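Local coordinates for protein FMN-dependent nitronate monooxygenase (Shewanella oneidensis, PDB 5LSM) that probably oxidises propionate 3-nitronate to 3-oxopropanoate with molecular oxygen, using an FMN cofactor, in the detoxification of nitronates, at residues P92-F97 / A305-A310; I172-L177 / S199-I204; V237-L242 / L322-N327; T268-G273 / R282-M287. All blocks are in the same frame, centred on the assembly; numbering follows the deposited sequence.

In the fold
Interactions 2 and 3 belong to the flavin-bearing barrel, interactions 1 and 4 to the helical part beside it. Interaction 2 is a buried apolar strand-helix seam of the barrel wall, whereas interaction 3, about 17 Å from it between centres, is buried and polar, gathered round the FMN phosphate. Across the dimer the two meet, since Gln203 of one subunit binds Gln326 O of the other. Interaction 4 is a buried aromatic and methionine cluster, which touches interaction 3 where Trp323 lies against Phe271 and Thr268. Interaction 1, partly buried, lies farthest from the chain's centre; its helix 91-97 is tied to interaction 4 by the salt bridge Glu96-Arg282 and by Tyr93 OH on Glu286.

Interaction 1: P92-F97 / A305-A310; sequences PYFAEF and AGLRTA
Leu307 reaches across from helix 301-313 into a group of three aromatic residues, Tyr93, Phe94 and Phe97, on helix 91-97. The contact is wholly apolar between the two segments, whose axes pass 10.5 Å apart at an angle of 35°. The branches of Leu307 divide the work. CD2 presses on the root of Tyr93, lying 3.4 Å from its CB, and also touches Phe97 CD1 at 4.0 Å; CD1 goes to Phe94, 3.6 Å from CE1. Both phenylalanine side chains run roughly at right angles to Leu307. One turn further on, Ala310 adds a smaller contact, where its CB lies 4.3 Å from Phe97 CD2. With chi1 at -74°, Phe97 CG stands beside its own backbone N, which carries the ring toward Leu307 CD2 and Ala310 CB.

Polar groups find their partners within helix 301-313 or on helix 282-287. Thr309 OG1 bonds Ala305 O at 2.9 Å, coming from above the carbonyl plane, while Thr309 N reaches the same oxygen from the opposite face. The Tyr93 ring leads away from Leu307, and its hydroxyl is held by Glu286.

Phe319 packs against the rings of both Tyr93 and Phe97, helix 282-287 flanks Tyr93 and Phe97, and Leu99 in the following loop covers Leu307 and Ala310. The contact thus joins helix 91-97 to helix 301-313, both outside the barrel strands.

Interaction 2: I172-L177 / S199-I204; sequences IIAQGL and SLLPQI
Leu200 and Ala174 meet where a helix packs on the outside of a TIM barrel: strand 171-175, the sixth of eight parallel strands, is covered by helix 197-207, which runs back against it at 148°. Leu200 CB points at the strand. With chi1 at -176°, CG extends away from the backbone N. CD1 turns along the helix to Ile204 CD1, while CD2 is the tip that meets the strand end, 4.1 Å from Ala174 CB, 3.8 Å from Gly176 N and 3.4 Å from Gln175 O. That oxygen accepts a hydrogen bond from Arg183 NH2. Ile204 CD1 closes on Ala174 CB at 3.7 Å, and Leu201 CD1 flanks the same methyl. The Gln175 side chain leaves on the other side, where OE1 takes Gly184 N and NE2 makes a weak bond to FMN O3'. Away from the strand, Gln203 NE2 bonds Gln326 O of the second subunit and also donates to Ser199 O at 2.8 Å, from 48° above the carbonyl plane.

Interaction 3: V237-L242 / L322-N327; sequences VGTAYL and LWCGQN. With FMN (flavin mononucleotide), chain I.
Thr239 OG1 is used twice: it donates to FMN O3P over 2.5 Å and accepts from Gly325 N over 3.0 Å, so that one hydroxyl links the loop after helix 301-313 to the phosphate of the cofactor. This is the phosphate site of a flavin-binding TIM barrel: after the eighth strand, 234-237, the amides of Gly238, just before a short 3-10 segment, and of Thr239, its first residue, face the phosphate. Gly238 N donates to FMN O1P at 2.7 Å. Thr239 N donates to FMN O3P at 3.1 Å, with a weak second bond to FMN O1P. FMN also takes hydrogen bonds from Gly180 N and Gly217 N. The chi1 of -62° sets Thr239 OG1 beside its own N, which brings hydroxyl and amide to the same phosphate oxygen, and sends CG2 across to Cys324 SG. Leu242 CD1 rests against the carbonyl Trp323 O. Loop 322-327 is itself held by backbone bonds to strand 276-279 and, through Gln326, by the second subunit. At the dimethylbenzene end of the flavin, methyl C7M lies at the edge of the Trp323 indole, near its plane, 3.3 Å from Trp323 CB.

Interaction 4: T268-G273 / R282-M287; sequences TNLFSG and RFMAEM
The Phe271 and Phe283 rings form an offset edge-to-face pair, with centroids 5.5 Å apart and planes at 77°. Phe283 turns its edge to one face of Phe271, Phe283 CE2 lying over the rim. The edge of Phe271 receives two further groups near its plane, Thr268 CG2 and Met284 CE, the latter 3.3 Å from Phe271 CE2. Over a face of Phe283 sits Leu270 CD1, a CH-pi contact 4.3 Å from the ring centroid and 11° off its normal. Leu270 CB touches the rim of that ring at Phe283 CE2, 3.6 Å away, and its two methyl groups lie against Met287 CB on helix 282-287. A bend at chi3 (-143°) helps carry the Met284 methyl to Phe271, while its SD passes Thr268 CG2. Thr268 OG1 accepts from Leu270 N in an ST turn and also bonds Pro289 O. Helix 282-287 packs against the loop between antiparallel strands 265-268 and 276-279, with Trp86 of helix 80-89 against Leu270, Phe283 and Met287, and helix 91-97 beyond Arg282.

Interaction 1: P92-F97 / A305-A310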
loop_
_atom_site.group_PDB
_atom_site.type_symbol
_atom_site.label_atom_id
_atom_site.label_comp_id
_atom_site.label_asym_id
_atom_site.label_seq_id
_atom_site.Cartn_x
_atom_site.Cartn_y
_atom_site.Cartn_z
ATOM N N PRO A 92 -7.867 -26.441 -20.271
ATOM C CA PRO A 92 -7.991 -25.611 -21.470
ATOM C C PRO A 92 -6.679 -25.014 -21.992
ATOM O O PRO A 92 -6.467 -24.955 -23.213
ATOM C CB PRO A 92 -8.922 -24.490 -21.017
ATOM C CG PRO A 92 -9.765 -25.110 -19.960
ATOM C CD PRO A 92 -8.865 -26.075 -19.248
ATOM N N TYR A 93 -5.817 -24.555 -21.087
ATOM C CA TYR A 93 -4.522 -24.027 -21.497
ATOM C C TYR A 93 -3.634 -25.124 -22.029
ATOM O O TYR A 93 -2.943 -24.931 -23.020
ATOM C CB TYR A 93 -3.817 -23.301 -20.357
ATOM C CG TYR A 93 -4.603 -22.147 -19.804
ATOM C CD1 TYR A 93 -5.008 -21.091 -20.625
ATOM C CD2 TYR A 93 -4.973 -22.124 -18.466
ATOM C CE1 TYR A 93 -5.767 -20.047 -20.124
ATOM C CE2 TYR A 93 -5.717 -21.085 -17.950
ATOM C CZ TYR A 93 -6.116 -20.049 -18.780
ATOM O OH TYR A 93 -6.852 -19.028 -18.235
ATOM N N PHE A 94 -3.651 -26.277 -21.378
ATOM C CA PHE A 94 -2.844 -27.394 -21.836
ATOM C C PHE A 94 -3.234 -27.764 -23.257
ATOM O O PHE A 94 -2.380 -27.924 -24.122
ATOM C CB PHE A 94 -3.025 -28.596 -20.917
ATOM C CG PHE A 94 -2.502 -28.377 -19.540
ATOM C CD1 PHE A 94 -1.237 -27.853 -19.343
ATOM C CD2 PHE A 94 -3.271 -28.690 -18.441
ATOM C CE1 PHE A 94 -0.742 -27.670 -18.068
ATOM C CE2 PHE A 94 -2.784 -28.514 -17.167
ATOM C CZ PHE A 94 -1.528 -27.981 -16.978
ATOM N N ALA A 95 -4.533 -27.831 -23.497
ATOM C CA ALA A 95 -5.061 -28.007 -24.845
ATOM C C ALA A 95 -4.592 -26.903 -25.818
ATOM O O ALA A 95 -4.091 -27.184 -26.898
ATOM C CB ALA A 95 -6.585 -28.066 -24.798
ATOM N N GLU A 96 -4.803 -25.648 -25.450
ATOM C CA GLU A 96 -4.417 -24.534 -26.314
ATOM C C GLU A 96 -2.954 -24.671 -26.739
ATOM O O GLU A 96 -2.644 -24.705 -27.921
ATOM C CB GLU A 96 -4.670 -23.203 -25.601
ATOM C CG GLU A 96 -4.084 -21.991 -26.305
ATOM C CD GLU A 96 -4.480 -20.688 -25.652
ATOM O OE1 GLU A 96 -5.179 -20.740 -24.618
ATOM O OE2 GLU A 96 -4.098 -19.614 -26.179
ATOM N N PHE A 97 -2.091 -24.920 -25.773
ATOM C CA PHE A 97 -0.649 -24.931 -25.999
ATOM C C PHE A 97 -0.096 -26.333 -26.319
ATOM O O PHE A 97 1.124 -26.508 -26.422
ATOM C CB PHE A 97 0.074 -24.356 -24.763
ATOM C CG PHE A 97 -0.058 -22.870 -24.626
ATOM C CD1 PHE A 97 -1.116 -22.312 -23.912
ATOM C CD2 PHE A 97 0.893 -22.022 -25.178
ATOM C CE1 PHE A 97 -1.239 -20.939 -23.782
ATOM C CE2 PHE A 97 0.765 -20.645 -25.067
ATOM C CZ PHE A 97 -0.305 -20.106 -24.367
ATOM N N ALA A 305 4.703 -24.828 -14.793
ATOM C CA ALA A 305 6.070 -24.815 -15.336
ATOM C C ALA A 305 6.086 -25.002 -16.856
ATOM O O ALA A 305 6.704 -24.221 -17.565
ATOM C CB ALA A 305 6.921 -25.886 -14.661
ATOM N N GLY A 306 5.398 -26.039 -17.342
ATOM C CA GLY A 306 5.288 -26.308 -18.781
ATOM C C GLY A 306 4.641 -25.185 -19.588
ATOM O O GLY A 306 5.155 -24.798 -20.647
ATOM N N LEU A 307 3.498 -24.684 -19.110
ATOM C CA LEU A 307 2.772 -23.587 -19.779
ATOM C C LEU A 307 3.659 -22.359 -19.960
ATOM O O LEU A 307 3.775 -21.790 -21.057
ATOM C CB LEU A 307 1.552 -23.199 -18.952
ATOM C CG LEU A 307 0.377 -24.158 -19.074
ATOM C CD1 LEU A 307 -0.521 -24.070 -17.851
ATOM C CD2 LEU A 307 -0.416 -23.852 -20.336
ATOM N N ARG A 308 4.258 -21.947 -18.851
ATOM C CA ARG A 308 5.245 -20.899 -18.847
ATOM C C ARG A 308 6.310 -21.095 -19.914
ATOM O O ARG A 308 6.590 -20.185 -20.689
ATOM C CB ARG A 308 5.923 -20.834 -17.489
ATOM C CG ARG A 308 7.095 -19.875 -17.471
ATOM C CD ARG A 308 7.799 -19.935 -16.142
ATOM N NE ARG A 308 8.815 -18.908 -16.074
ATOM C CZ ARG A 308 9.628 -18.733 -15.047
ATOM N NH1 ARG A 308 9.537 -19.519 -13.976
ATOM N NH2 ARG A 308 10.504 -17.745 -15.080
ATOM N N THR A 309 6.967 -22.251 -19.883
ATOM C CA THR A 309 8.005 -22.572 -20.853
ATOM C C THR A 309 7.506 -22.445 -22.275
ATOM O O THR A 309 8.160 -21.813 -23.111
ATOM C CB THR A 309 8.514 -24.005 -20.670
ATOM O OG1 THR A 309 8.991 -24.160 -19.336
ATOM C CG2 THR A 309 9.637 -24.319 -21.678
ATOM N N ALA A 310 6.360 -23.071 -22.544
ATOM C CA ALA A 310 5.749 -23.052 -23.880
ATOM C C ALA A 310 5.408 -21.635 -24.317
ATOM O O ALA A 310 5.652 -21.263 -25.461
ATOM C CB ALA A 310 4.489 -23.908 -23.904
#

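Interaction 2: I172-L177 / S199-I204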
loop_
_atom_site.group_PDB
_atom_site.type_symbol
_atom_site.label_atom_id
_atom_site.label_comp_id
_atom_site.label_asym_id
_atom_site.label_seq_id
_atom_site.Cartn_x
_atom_site.Cartn_y
_atom_site.Cartn_z
ATOM N N ILE A 172 14.996 -6.249 11.406
ATOM C CA ILE A 172 13.711 -6.580 10.823
ATOM C C ILE A 172 13.612 -5.927 9.462
ATOM O O ILE A 172 13.827 -4.723 9.350
ATOM C CB ILE A 172 12.576 -6.002 11.692
ATOM C CG1 ILE A 172 12.591 -6.660 13.058
ATOM C CG2 ILE A 172 11.198 -6.199 11.025
ATOM C CD1 ILE A 172 11.551 -6.097 14.004
ATOM N N ILE A 173 13.222 -6.686 8.437
ATOM C CA ILE A 173 12.889 -6.087 7.143
ATOM C C ILE A 173 11.379 -5.810 7.106
ATOM O O ILE A 173 10.571 -6.738 7.126
ATOM C CB ILE A 173 13.265 -7.006 5.950
ATOM C CG1 ILE A 173 14.749 -7.397 5.974
ATOM C CG2 ILE A 173 12.960 -6.305 4.639
ATOM C CD1 ILE A 173 15.039 -8.699 5.250
ATOM N N ALA A 174 11.008 -4.534 7.073
ATOM C CA ALA A 174 9.605 -4.143 6.950
ATOM C C ALA A 174 9.211 -4.070 5.487
ATOM O O ALA A 174 9.532 -3.081 4.836
ATOM C CB ALA A 174 9.413 -2.770 7.589
ATOM N N GLN A 175 8.568 -5.107 4.937
ATOM C CA GLN A 175 8.119 -5.000 3.515
ATOM C C GLN A 175 6.684 -4.584 3.368
ATOM O O GLN A 175 5.777 -5.340 3.671
ATOM C CB GLN A 175 8.402 -6.227 2.638
ATOM C CG GLN A 175 7.768 -7.484 3.127
ATOM C CD GLN A 175 7.349 -8.442 2.023
ATOM O OE1 GLN A 175 6.499 -9.274 2.248
ATOM N NE2 GLN A 175 7.964 -8.351 0.856
ATOM N N GLY A 176 6.509 -3.360 2.873
ATOM C CA GLY A 176 5.218 -2.870 2.478
ATOM C C GLY A 176 4.648 -3.662 1.330
ATOM O O GLY A 176 5.382 -4.284 0.569
ATOM N N LEU A 177 3.330 -3.571 1.180
ATOM C CA LEU A 177 2.613 -4.192 0.075
ATOM C C LEU A 177 3.133 -3.795 -1.297
ATOM O O LEU A 177 2.870 -4.492 -2.261
ATOM C CB LEU A 177 1.103 -3.870 0.161
ATOM C CG LEU A 177 0.265 -4.659 1.182
ATOM C CD1 LEU A 177 -1.172 -4.185 1.167
ATOM C CD2 LEU A 177 0.319 -6.136 0.879
ATOM N N SER A 199 3.024 3.366 5.934
ATOM C CA SER A 199 2.433 3.133 7.241
ATOM C C SER A 199 3.102 2.010 8.043
ATOM O O SER A 199 3.115 2.063 9.258
ATOM C CB SER A 199 0.945 2.856 7.069
ATOM O OG SER A 199 0.296 4.043 6.650
ATOM N N LEU A 200 3.601 0.971 7.365
ATOM C CA LEU A 200 4.258 -0.161 8.041
ATOM C C LEU A 200 5.553 0.268 8.731
ATOM O O LEU A 200 5.792 -0.055 9.914
ATOM C CB LEU A 200 4.583 -1.262 7.034
ATOM C CG LEU A 200 5.187 -2.542 7.627
ATOM C CD1 LEU A 200 4.219 -3.170 8.629
ATOM C CD2 LEU A 200 5.542 -3.526 6.516
ATOM N N LEU A 201 6.375 1.003 7.987
ATOM C CA LEU A 201 7.698 1.400 8.441
ATOM C C LEU A 201 7.686 2.146 9.781
ATOM O O LEU A 201 8.293 1.668 10.745
ATOM C CB LEU A 201 8.396 2.230 7.373
ATOM C CG LEU A 201 9.860 2.551 7.628
ATOM C CD1 LEU A 201 10.647 1.252 7.730
ATOM C CD2 LEU A 201 10.410 3.429 6.498
ATOM N N PRO A 202 6.980 3.304 9.863
ATOM C CA PRO A 202 7.022 4.060 11.129
ATOM C C PRO A 202 6.340 3.337 12.283
ATOM O O PRO A 202 6.757 3.505 13.447
ATOM C CB PRO A 202 6.298 5.363 10.805
ATOM C CG PRO A 202 5.522 5.096 9.567
ATOM C CD PRO A 202 6.268 4.046 8.806
ATOM N N GLN A 203 5.358 2.484 11.980
ATOM C CA GLN A 203 4.710 1.731 13.033
ATOM C C GLN A 203 5.560 0.574 13.534
ATOM O O GLN A 203 5.644 0.368 14.734
ATOM C CB GLN A 203 3.315 1.291 12.623
ATOM C CG GLN A 203 2.334 2.468 12.623
ATOM C CD GLN A 203 0.952 2.089 12.125
ATOM O OE1 GLN A 203 0.029 1.861 12.917
ATOM N NE2 GLN A 203 0.803 2.019 10.811
ATOM N N ILE A 204 6.299 -0.093 12.650
ATOM C CA ILE A 204 7.277 -1.069 13.117
ATOM C C ILE A 204 8.403 -0.429 13.931
ATOM O O ILE A 204 8.798 -0.973 14.952
ATOM C CB ILE A 204 7.858 -1.951 11.982
ATOM C CG1 ILE A 204 6.845 -3.021 11.566
ATOM C CG2 ILE A 204 9.113 -2.674 12.461
ATOM C CD1 ILE A 204 7.262 -3.844 10.358
#

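Interaction 3: V237-L242 / L322-N327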
loop_
_atom_site.group_PDB
_atom_site.type_symbol
_atom_site.label_atom_id
_atom_site.label_comp_id
_atom_site.label_asym_id
_atom_site.label_seq_id
_atom_site.Cartn_x
_atom_site.Cartn_y
_atom_site.Cartn_z
ATOM N N VAL A 237 16.435 -3.076 -1.588
ATOM C CA VAL A 237 16.038 -2.653 -2.901
ATOM C C VAL A 237 16.062 -3.852 -3.823
ATOM O O VAL A 237 17.098 -4.510 -3.949
ATOM C CB VAL A 237 16.986 -1.583 -3.431
ATOM C CG1 VAL A 237 16.671 -1.243 -4.876
ATOM C CG2 VAL A 237 16.895 -0.357 -2.562
ATOM N N GLY A 238 14.914 -4.131 -4.452
ATOM C CA GLY A 238 14.746 -5.299 -5.322
ATOM C C GLY A 238 14.492 -4.941 -6.779
ATOM O O GLY A 238 15.379 -5.064 -7.623
ATOM N N THR A 239 13.284 -4.481 -7.068
ATOM C CA THR A 239 12.842 -4.259 -8.433
ATOM C C THR A 239 13.790 -3.374 -9.266
ATOM O O THR A 239 13.948 -3.601 -10.458
ATOM C CB THR A 239 11.442 -3.656 -8.420
ATOM O OG1 THR A 239 10.541 -4.584 -7.807
ATOM C CG2 THR A 239 10.968 -3.337 -9.822
ATOM N N ALA A 240 14.456 -2.410 -8.633
ATOM C CA ALA A 240 15.248 -1.426 -9.369
ATOM C C ALA A 240 16.615 -1.955 -9.828
ATOM O O ALA A 240 17.250 -1.346 -10.677
ATOM C CB ALA A 240 15.419 -0.151 -8.553
ATOM N N TYR A 241 17.026 -3.120 -9.334
ATOM C CA TYR A 241 18.191 -3.825 -9.905
ATOM C C TYR A 241 17.894 -4.738 -11.117
ATOM O O TYR A 241 18.821 -5.286 -11.701
ATOM C CB TYR A 241 18.883 -4.665 -8.829
ATOM C CG TYR A 241 19.658 -3.865 -7.824
ATOM C CD1 TYR A 241 20.868 -3.293 -8.165
ATOM C CD2 TYR A 241 19.194 -3.705 -6.506
ATOM C CE1 TYR A 241 21.604 -2.570 -7.232
ATOM C CE2 TYR A 241 19.948 -3.031 -5.551
ATOM C CZ TYR A 241 21.153 -2.456 -5.928
ATOM O OH TYR A 241 21.915 -1.754 -5.021
ATOM N N LEU A 242 16.620 -4.932 -11.469
ATOM C CA LEU A 242 16.234 -6.050 -12.351
ATOM C C LEU A 242 16.643 -5.877 -13.815
ATOM O O LEU A 242 16.557 -6.828 -14.598
ATOM C CB LEU A 242 14.725 -6.298 -12.295
ATOM C CG LEU A 242 14.186 -6.932 -11.015
ATOM C CD1 LEU A 242 12.662 -6.946 -11.051
ATOM C CD2 LEU A 242 14.747 -8.330 -10.799
ATOM N N LEU A 322 6.088 -12.584 -13.119
ATOM C CA LEU A 322 6.812 -11.389 -13.473
ATOM C C LEU A 322 6.937 -10.530 -12.222
ATOM O O LEU A 322 6.292 -9.505 -12.090
ATOM C CB LEU A 322 6.046 -10.641 -14.558
ATOM C CG LEU A 322 5.852 -11.331 -15.906
ATOM C CD1 LEU A 322 4.818 -10.571 -16.718
ATOM C CD2 LEU A 322 7.175 -11.372 -16.654
ATOM N N TRP A 323 7.716 -10.999 -11.270
ATOM C CA TRP A 323 7.801 -10.346 -9.991
ATOM C C TRP A 323 8.324 -8.905 -10.144
ATOM O O TRP A 323 9.270 -8.668 -10.880
ATOM C CB TRP A 323 8.727 -11.139 -9.081
ATOM C CG TRP A 323 8.216 -12.488 -8.590
ATOM C CD1 TRP A 323 8.954 -13.406 -7.935
ATOM C CD2 TRP A 323 6.884 -13.050 -8.689
ATOM N NE1 TRP A 323 8.189 -14.500 -7.597
ATOM C CE2 TRP A 323 6.928 -14.330 -8.085
ATOM C CE3 TRP A 323 5.688 -12.633 -9.279
ATOM C CZ2 TRP A 323 5.814 -15.171 -8.009
ATOM C CZ3 TRP A 323 4.571 -13.469 -9.194
ATOM C CH2 TRP A 323 4.642 -14.716 -8.550
ATOM N N CYS A 324 7.666 -7.952 -9.470
ATOM C CA CYS A 324 7.855 -6.507 -9.704
ATOM C C CYS A 324 7.010 -5.745 -8.682
ATOM O O CYS A 324 5.907 -6.151 -8.365
ATOM C CB CYS A 324 7.444 -6.095 -11.131
ATOM S SG CYS A 324 7.594 -4.313 -11.514
ATOM N N GLY A 325 7.583 -4.701 -8.099
ATOM C CA GLY A 325 6.886 -3.890 -7.117
ATOM C C GLY A 325 6.036 -2.842 -7.792
ATOM O O GLY A 325 5.922 -2.820 -8.997
ATOM N N GLN A 326 5.456 -1.957 -7.010
ATOM C CA GLN A 326 4.506 -0.999 -7.538
ATOM C C GLN A 326 5.164 0.245 -8.093
ATOM O O GLN A 326 4.472 1.168 -8.536
ATOM C CB GLN A 326 3.508 -0.589 -6.466
ATOM C CG GLN A 326 2.459 -1.634 -6.165
ATOM C CD GLN A 326 1.355 -1.087 -5.268
ATOM O OE1 GLN A 326 1.613 -0.349 -4.308
ATOM N NE2 GLN A 326 0.123 -1.437 -5.586
ATOM N N ASN A 327 6.486 0.274 -8.093
ATOM C CA ASN A 327 7.228 1.371 -8.721
ATOM C C ASN A 327 8.343 0.791 -9.568
ATOM O O ASN A 327 9.382 0.399 -9.044
ATOM C CB ASN A 327 7.804 2.322 -7.652
ATOM C CG ASN A 327 8.214 3.668 -8.223
ATOM O OD1 ASN A 327 8.407 3.818 -9.421
ATOM N ND2 ASN A 327 8.325 4.660 -7.360
HETATM N N1 FMN I . 12.737 -11.998 -0.815
HETATM C C2 FMN I . 13.317 -13.091 -0.242
HETATM O O2 FMN I . 13.411 -13.152 1.010
HETATM N N3 FMN I . 13.775 -14.130 -0.971
HETATM C C4 FMN I . 13.695 -14.142 -2.310
HETATM O O4 FMN I . 14.107 -15.103 -2.982
HETATM C C4A FMN I . 13.069 -12.991 -2.990
HETATM N N5 FMN I . 12.995 -12.946 -4.322
HETATM C C5A FMN I . 12.493 -11.874 -4.960
HETATM C C6 FMN I . 12.477 -11.896 -6.352
HETATM C C7 FMN I . 11.987 -10.822 -7.066
HETATM C C7M FMN I . 11.967 -10.911 -8.570
HETATM C C8 FMN I . 11.466 -9.633 -6.331
HETATM C C8M FMN I . 10.916 -8.461 -7.114
HETATM C C9 FMN I . 11.475 -9.607 -4.929
HETATM C C9A FMN I . 11.974 -10.699 -4.198
HETATM N N10 FMN I . 12.059 -10.727 -2.771
HETATM C C10 FMN I . 12.591 -11.880 -2.154
HETATM C "C1'" FMN I . 11.547 -9.635 -1.921
HETATM C "C2'" FMN I . 12.601 -8.568 -1.683
HETATM O "O2'" FMN I . 13.495 -9.017 -0.648
HETATM C "C3'" FMN I . 11.957 -7.235 -1.275
HETATM O "O3'" FMN I . 10.973 -7.468 -0.262
HETATM C "C4'" FMN I . 11.255 -6.502 -2.419
HETATM O "O4'" FMN I . 11.921 -6.646 -3.680
HETATM C "C5'" FMN I . 11.147 -5.033 -2.042
HETATM O "O5'" FMN I . 10.339 -4.312 -2.969
HETATM P P FMN I . 10.886 -3.710 -4.357
HETATM O O1P FMN I . 12.325 -3.296 -4.141
HETATM O O2P FMN I . 9.949 -2.556 -4.603
HETATM O O3P FMN I . 10.722 -4.865 -5.280
#

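Interaction 4: T268-G273 / R282-M287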
loop_
_atom_site.group_PDB
_atom_site.type_symbol
_atom_site.label_atom_id
_atom_site.label_comp_id
_atom_site.label_asym_id
_atom_site.label_seq_id
_atom_site.Cartn_x
_atom_site.Cartn_y
_atom_site.Cartn_z
ATOM N N THR A 268 -0.797 -12.340 -6.423
ATOM C CA THR A 268 -1.308 -13.565 -7.032
ATOM C C THR A 268 -0.691 -14.785 -6.357
ATOM O O THR A 268 0.491 -14.775 -6.028
ATOM C CB THR A 268 -0.995 -13.626 -8.542
ATOM O OG1 THR A 268 -1.383 -14.892 -9.066
ATOM C CG2 THR A 268 0.485 -13.452 -8.821
ATOM N N ASN A 269 -1.509 -15.808 -6.094
ATOM C CA ASN A 269 -0.999 -17.099 -5.614
ATOM C C ASN A 269 -0.886 -18.150 -6.716
ATOM O O ASN A 269 -0.587 -19.319 -6.449
ATOM C CB ASN A 269 -1.867 -17.632 -4.476
ATOM C CG ASN A 269 -3.308 -17.948 -4.912
ATOM O OD1 ASN A 269 -3.843 -17.371 -5.846
ATOM N ND2 ASN A 269 -3.947 -18.822 -4.176
ATOM N N LEU A 270 -1.087 -17.730 -7.961
ATOM C CA LEU A 270 -1.322 -18.677 -9.052
ATOM C C LEU A 270 -0.068 -19.460 -9.419
ATOM O O LEU A 270 -0.175 -20.570 -9.910
ATOM C CB LEU A 270 -1.879 -17.962 -10.296
ATOM C CG LEU A 270 -3.344 -17.507 -10.222
ATOM C CD1 LEU A 270 -3.716 -16.649 -11.402
ATOM C CD2 LEU A 270 -4.291 -18.694 -10.147
ATOM N N PHE A 271 1.112 -18.897 -9.178
ATOM C CA PHE A 271 2.346 -19.492 -9.683
ATOM C C PHE A 271 3.056 -20.349 -8.652
ATOM O O PHE A 271 3.908 -21.160 -8.999
ATOM C CB PHE A 271 3.309 -18.405 -10.160
ATOM C CG PHE A 271 2.739 -17.524 -11.211
ATOM C CD1 PHE A 271 2.795 -17.893 -12.544
ATOM C CD2 PHE A 271 2.057 -16.371 -10.865
ATOM C CE1 PHE A 271 2.257 -17.085 -13.526
ATOM C CE2 PHE A 271 1.513 -15.548 -11.843
ATOM C CZ PHE A 271 1.601 -15.919 -13.173
ATOM N N SER A 272 2.761 -20.124 -7.382
ATOM C CA SER A 272 3.549 -20.730 -6.308
ATOM C C SER A 272 2.701 -21.379 -5.189
ATOM O O SER A 272 3.153 -22.327 -4.543
ATOM C CB SER A 272 4.469 -19.675 -5.716
ATOM O OG SER A 272 3.709 -18.746 -4.965
ATOM N N GLY A 273 1.481 -20.883 -4.976
ATOM C CA GLY A 273 0.681 -21.246 -3.796
ATOM C C GLY A 273 0.601 -20.161 -2.727
ATOM O O GLY A 273 -0.123 -20.301 -1.736
ATOM N N ARG A 282 -2.294 -12.495 -18.482
ATOM C CA ARG A 282 -3.540 -13.162 -18.866
ATOM C C ARG A 282 -3.935 -14.191 -17.811
ATOM O O ARG A 282 -5.106 -14.271 -17.399
ATOM C CB ARG A 282 -3.375 -13.853 -20.233
ATOM C CG ARG A 282 -4.595 -14.648 -20.717
ATOM C CD ARG A 282 -4.231 -15.506 -21.926
ATOM N NE ARG A 282 -5.246 -16.506 -22.256
ATOM C CZ ARG A 282 -5.032 -17.558 -23.053
ATOM N NH1 ARG A 282 -3.841 -17.749 -23.610
ATOM N NH2 ARG A 282 -6.001 -18.450 -23.263
ATOM N N PHE A 283 -2.957 -14.992 -17.396
ATOM C CA PHE A 283 -3.204 -16.065 -16.442
ATOM C C PHE A 283 -3.815 -15.471 -15.156
ATOM O O PHE A 283 -4.865 -15.921 -14.698
ATOM C CB PHE A 283 -1.898 -16.840 -16.177
ATOM C CG PHE A 283 -2.060 -18.058 -15.305
ATOM C CD1 PHE A 283 -3.133 -18.928 -15.472
ATOM C CD2 PHE A 283 -1.119 -18.350 -14.337
ATOM C CE1 PHE A 283 -3.275 -20.043 -14.668
ATOM C CE2 PHE A 283 -1.268 -19.446 -13.514
ATOM C CZ PHE A 283 -2.347 -20.293 -13.678
ATOM N N MET A 284 -3.257 -14.359 -14.678
ATOM C CA MET A 284 -3.777 -13.730 -13.470
ATOM C C MET A 284 -5.159 -13.126 -13.709
ATOM O O MET A 284 -6.050 -13.262 -12.863
ATOM C CB MET A 284 -2.833 -12.655 -12.956
ATOM C CG MET A 284 -1.456 -13.148 -12.535
ATOM S SD MET A 284 -0.330 -11.748 -12.384
ATOM C CE MET A 284 1.201 -12.464 -12.990
ATOM N N ALA A 285 -5.343 -12.465 -14.850
ATOM C CA ALA A 285 -6.635 -11.855 -15.170
ATOM C C ALA A 285 -7.765 -12.894 -15.317
ATOM O O ALA A 285 -8.890 -12.642 -14.891
ATOM C CB ALA A 285 -6.530 -11.005 -16.416
ATOM N N GLU A 286 -7.454 -14.075 -15.858
ATOM C CA GLU A 286 -8.497 -15.062 -16.189
ATOM C C GLU A 286 -8.760 -16.007 -15.044
ATOM O O GLU A 286 -9.864 -16.493 -14.910
ATOM C CB GLU A 286 -8.127 -15.871 -17.441
ATOM C CG GLU A 286 -8.151 -15.046 -18.714
ATOM C CD GLU A 286 -7.689 -15.830 -19.932
ATOM O OE1 GLU A 286 -7.308 -17.008 -19.780
ATOM O OE2 GLU A 286 -7.672 -15.255 -21.042
ATOM N N MET A 287 -7.741 -16.269 -14.228
ATOM C CA MET A 287 -7.818 -17.282 -13.177
ATOM C C MET A 287 -7.671 -16.695 -11.762
ATOM O O MET A 287 -7.822 -17.414 -10.766
ATOM C CB MET A 287 -6.747 -18.366 -13.410
ATOM C CG MET A 287 -6.939 -19.176 -14.693
ATOM S SD MET A 287 -8.423 -20.216 -14.669
ATOM C CE MET A 287 -7.975 -21.390 -13.384
#